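Local coordinates for Hth-type dhaklm operon transcriptional activator DHAS (Lactococcus lactis, PDB 2IU5), which activates transcription of the dhaKLM operon in complex with DhaQ when dihydroxyacetone is present, binding an inverted repeat that partly overlaps the -35 promoter sequence, at residues A[62-67]-A[97-102]. The protein carries 1 engineered substitution. Residues are numbered along the deposited sequence; the frame is centred on the assembly and turned at random.
Sequences SWIFEN and QIFYQK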
ATOM      1  N   SER A  62      20.645  -2.216   9.615  1.00 20.74           N
ATOM      2  CA  SER A  62      20.676  -1.843   8.205  1.00 21.70           C
ATOM      3  C   SER A  62      21.210  -3.016   7.393  1.00 21.30           C
ATOM      4  O   SER A  62      20.680  -3.360   6.321  1.00 21.30           O
ATOM      5  CB  SER A  62      21.569  -0.619   8.024  1.00 23.68           C
ATOM      6  OG  SER A  62      20.914   0.522   8.548  1.00 30.01           O
ATOM      7  N   TRP A  63      22.265  -3.642   7.902  1.00 19.78           N
ATOM      8  CA  TRP A  63      22.891  -4.757   7.203  1.00 19.52           C
ATOM      9  C   TRP A  63      21.925  -5.933   7.111  1.00 18.36           C
ATOM     10  O   TRP A  63      21.796  -6.573   6.052  1.00 20.25           O
ATOM     11  CB  TRP A  63      24.225  -5.165   7.879  1.00 19.79           C
ATOM     12  CG  TRP A  63      24.926  -6.195   7.044  1.00 19.65           C
ATOM     13  CD1 TRP A  63      25.715  -5.956   5.971  1.00 21.96           C
ATOM     14  CD2 TRP A  63      24.882  -7.617   7.204  1.00 19.39           C
ATOM     15  NE1 TRP A  63      26.179  -7.129   5.442  1.00 23.95           N
ATOM     16  CE2 TRP A  63      25.681  -8.169   6.179  1.00 19.50           C
ATOM     17  CE3 TRP A  63      24.251  -8.482   8.104  1.00 20.78           C
ATOM     18  CZ2 TRP A  63      25.875  -9.542   6.031  1.00 20.69           C
ATOM     19  CZ3 TRP A  63      24.441  -9.847   7.953  1.00 22.75           C
ATOM     20  CH2 TRP A  63      25.247 -10.363   6.920  1.00 22.21           C
ATOM     21  N   ILE A  64      21.235  -6.225   8.210  1.00 19.26           N
ATOM     22  CA  ILE A  64      20.272  -7.320   8.214  1.00 18.61           C
ATOM     23  C   ILE A  64      19.197  -7.082   7.153  1.00 19.81           C
ATOM     24  O   ILE A  64      18.848  -7.994   6.404  1.00 21.72           O
ATOM     25  CB  ILE A  64      19.650  -7.459   9.601  1.00 19.70           C
ATOM     26  CG1 ILE A  64      20.650  -8.157  10.521  1.00 19.94           C
ATOM     27  CG2 ILE A  64      18.366  -8.267   9.556  1.00 22.69           C
ATOM     28  CD1 ILE A  64      20.297  -7.939  12.003  1.00 22.07           C
ATOM     29  N   PHE A  65      18.678  -5.862   7.087  1.00 20.08           N
ATOM     30  CA  PHE A  65      17.598  -5.569   6.140  1.00 21.50           C
ATOM     31  C   PHE A  65      18.116  -5.778   4.716  1.00 23.12           C
ATOM     32  O   PHE A  65      17.452  -6.400   3.868  1.00 24.82           O
ATOM     33  CB  PHE A  65      17.155  -4.109   6.298  1.00 22.76           C
ATOM     34  CG  PHE A  65      16.578  -3.763   7.649  1.00 24.11           C
ATOM     35  CD1 PHE A  65      15.988  -4.723   8.460  1.00 23.69           C
ATOM     36  CD2 PHE A  65      16.637  -2.455   8.091  1.00 23.37           C
ATOM     37  CE1 PHE A  65      15.465  -4.360   9.705  1.00 26.12           C
ATOM     38  CE2 PHE A  65      16.120  -2.100   9.319  1.00 25.89           C
ATOM     39  CZ  PHE A  65      15.545  -3.044  10.115  1.00 25.81           C
ATOM     40  N   GLU A  66      19.307  -5.270   4.424  1.00 21.98           N
ATOM     41  CA  GLU A  66      19.810  -5.345   3.049  1.00 24.51           C
ATOM     42  C   GLU A  66      20.135  -6.786   2.679  1.00 24.96           C
ATOM     43  O   GLU A  66      19.808  -7.253   1.583  1.00 26.57           O
ATOM     44  CB  GLU A  66      21.075  -4.518   2.924  1.00 27.00           C
ATOM     45  CG  GLU A  66      20.849  -3.038   2.971  1.00 29.22           C
ATOM     46  CD  GLU A  66      22.167  -2.279   2.955  1.00 32.85           C
ATOM     47  OE1 GLU A  66      23.229  -2.849   3.326  1.00 37.14           O
ATOM     48  OE2 GLU A  66      22.124  -1.103   2.566  1.00 34.42           O
ATOM     49  N   ASN A  67      20.777  -7.494   3.590  1.00 23.96           N
ATOM     50  CA  ASN A  67      21.248  -8.839   3.298  1.00 23.28           C
ATOM     51  C   ASN A  67      20.092  -9.824   3.218  1.00 22.34           C
ATOM     52  O   ASN A  67      20.035 -10.648   2.310  1.00 22.93           O
ATOM     53  CB  ASN A  67      22.157  -9.307   4.422  1.00 25.73           C
ATOM     54  CG  ASN A  67      22.556 -10.760   4.263  1.00 29.18           C
ATOM     55  OD1 ASN A  67      23.508 -11.059   3.547  1.00 33.22           O
ATOM     56  ND2 ASN A  67      21.828 -11.674   4.928  1.00 32.50           N
ATOM     57  N   GLN A  97       8.609 -12.467  12.946  1.00 19.33           N
ATOM     58  CA  GLN A  97       7.492 -11.543  13.056  1.00 19.20           C
ATOM     59  C   GLN A  97       7.694 -10.559  14.217  1.00 19.53           C
ATOM     60  O   GLN A  97       7.374  -9.369  14.101  1.00 19.49           O
ATOM     61  CB  GLN A  97       6.207 -12.324  13.261  1.00 20.95           C
ATOM     62  CG  GLN A  97       4.995 -11.504  13.526  1.00 26.16           C
ATOM     63  CD  GLN A  97       4.063 -12.337  14.345  1.00 35.48           C
ATOM     64  OE1 GLN A  97       4.161 -12.372  15.575  1.00 39.15           O
ATOM     65  NE2 GLN A  97       3.153 -13.027  13.670  1.00 38.45           N
ATOM     66  N   ILE A  98       8.223 -11.031  15.339  1.00 18.34           N
ATOM     67  CA  ILE A  98       8.354 -10.144  16.482  1.00 18.42           C
ATOM     68  C   ILE A  98       9.420  -9.090  16.185  1.00 18.91           C
ATOM     69  O   ILE A  98       9.244  -7.910  16.488  1.00 19.36           O
ATOM     70  CB  ILE A  98       8.686 -10.896  17.760  1.00 19.83           C
ATOM     71  CG1 ILE A  98       7.471 -11.710  18.172  1.00 20.42           C
ATOM     72  CG2 ILE A  98       9.170  -9.933  18.852  1.00 19.83           C
ATOM     73  CD1 ILE A  98       7.651 -12.521  19.403  1.00 25.71           C
ATOM     74  N   PHE A  99      10.530  -9.509  15.591  1.00 17.85           N
ATOM     75  CA  PHE A  99      11.592  -8.607  15.151  1.00 18.52           C
ATOM     76  C   PHE A  99      10.985  -7.511  14.291  1.00 20.31           C
ATOM     77  O   PHE A  99      11.237  -6.322  14.540  1.00 19.81           O
ATOM     78  CB  PHE A  99      12.606  -9.437  14.350  1.00 19.43           C
ATOM     79  CG  PHE A  99      13.771  -8.682  13.752  1.00 20.49           C
ATOM     80  CD1 PHE A  99      14.920  -8.410  14.477  1.00 24.73           C
ATOM     81  CD2 PHE A  99      13.715  -8.251  12.440  1.00 24.85           C
ATOM     82  CE1 PHE A  99      15.980  -7.721  13.897  1.00 26.40           C
ATOM     83  CE2 PHE A  99      14.770  -7.563  11.865  1.00 26.54           C
ATOM     84  CZ  PHE A  99      15.904  -7.297  12.595  1.00 23.25           C
ATOM     85  N   TYR A 100      10.197  -7.905  13.281  1.00 18.79           N
ATOM     86  CA  TYR A 100       9.661  -6.902  12.351  1.00 20.15           C
ATOM     87  C   TYR A 100       8.576  -6.038  12.969  1.00 19.78           C
ATOM     88  O   TYR A 100       8.488  -4.843  12.655  1.00 19.36           O
ATOM     89  CB  TYR A 100       9.302  -7.463  10.953  1.00 20.52           C
ATOM     90  CG  TYR A 100      10.587  -7.688  10.210  1.00 19.90           C
ATOM     91  CD1 TYR A 100      11.295  -6.596   9.689  1.00 21.94           C
ATOM     92  CD2 TYR A 100      11.111  -8.954  10.034  1.00 20.94           C
ATOM     93  CE1 TYR A 100      12.485  -6.753   9.011  1.00 21.62           C
ATOM     94  CE2 TYR A 100      12.324  -9.128   9.341  1.00 21.71           C
ATOM     95  CZ  TYR A 100      12.992  -8.015   8.836  1.00 22.16           C
ATOM     96  OH  TYR A 100      14.176  -8.155   8.163  1.00 23.50           O
ATOM     97  N   GLN A 101       7.741  -6.597  13.839  1.00 19.70           N
ATOM     98  CA  GLN A 101       6.817  -5.767  14.613  1.00 19.96           C
ATOM     99  C   GLN A 101       7.592  -4.659  15.331  1.00 20.58           C
ATOM    100  O   GLN A 101       7.178  -3.486  15.328  1.00 20.78           O
ATOM    101  CB  GLN A 101       6.125  -6.578  15.706  1.00 21.66           C
ATOM    102  CG  GLN A 101       5.114  -7.564  15.235  1.00 26.13           C
ATOM    103  CD  GLN A 101       4.448  -8.267  16.398  1.00 29.84           C
ATOM    104  OE1 GLN A 101       4.933  -8.211  17.538  1.00 29.37           O
ATOM    105  NE2 GLN A 101       3.332  -8.932  16.121  1.00 31.26           N
ATOM    106  N   LYS A 102       8.713  -5.036  15.946  1.00 19.81           N
ATOM    107  CA  LYS A 102       9.537  -4.050  16.628  1.00 19.54           C
ATOM    108  C   LYS A 102      10.112  -3.000  15.713  1.00 20.22           C
ATOM    109  O   LYS A 102      10.148  -1.827  16.068  1.00 21.56           O
ATOM    110  CB  LYS A 102      10.615  -4.711  17.474  1.00 19.04           C
ATOM    111  CG  LYS A 102      10.028  -5.452  18.646  1.00 18.76           C
ATOM    112  CD  LYS A 102      11.085  -6.266  19.376  1.00 21.37           C
ATOM    113  CE  LYS A 102      10.435  -6.999  20.528  1.00 22.32           C
ATOM    114  NZ  LYS A 102      11.303  -8.041  21.156  1.00 23.22           N
TER
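The rings of Phe65, Phe99 and Tyr100 pack together. Phe99 CE2 lies at the edge of the Phe65 ring, near its plane, 3.9 Å from Phe65 CE1. Tyr100 approaches the same corner obliquely, with its CE1 3.9 Å from Phe65 CE1. Within 97-102, the Phe99 edge stands over one face of the Tyr100 ring, with Phe99 CD2 3.4 Å above the plane and over the centre. The two rings thus form a pair, and Phe65 CE1 touches both. Ile64 adds a methyl group: its CG2 lies 4.0 Å from Phe99 CZ. That branch is anti to the backbone N of Ile64, which turns it to CZ of the Phe99 ring. Phe99 CG is likewise anti to its own N (chi1 178°), and the ring reaches out to helix 57-73. The contact is apolar and buried, although the segment axes stay 13.4 Å apart. An exchange of Phe65 for alanine would probably open a gap beside Phe99 CE2 and Tyr100 CE1, leaving these ring edges without their aromatic partner. The Tyr100 hydroxyl is held by a hydrogen bond with Tyr92 OH on helix 82-95. The contact joins helix 57-73, from the TetR-type DNA-binding region, to helix 97-106 of the C-terminal region. Phe110 meets the Phe65 ring from helix 110-132, while helix 13-28 brings Phe22 against Ile64 and Met26 against Phe99.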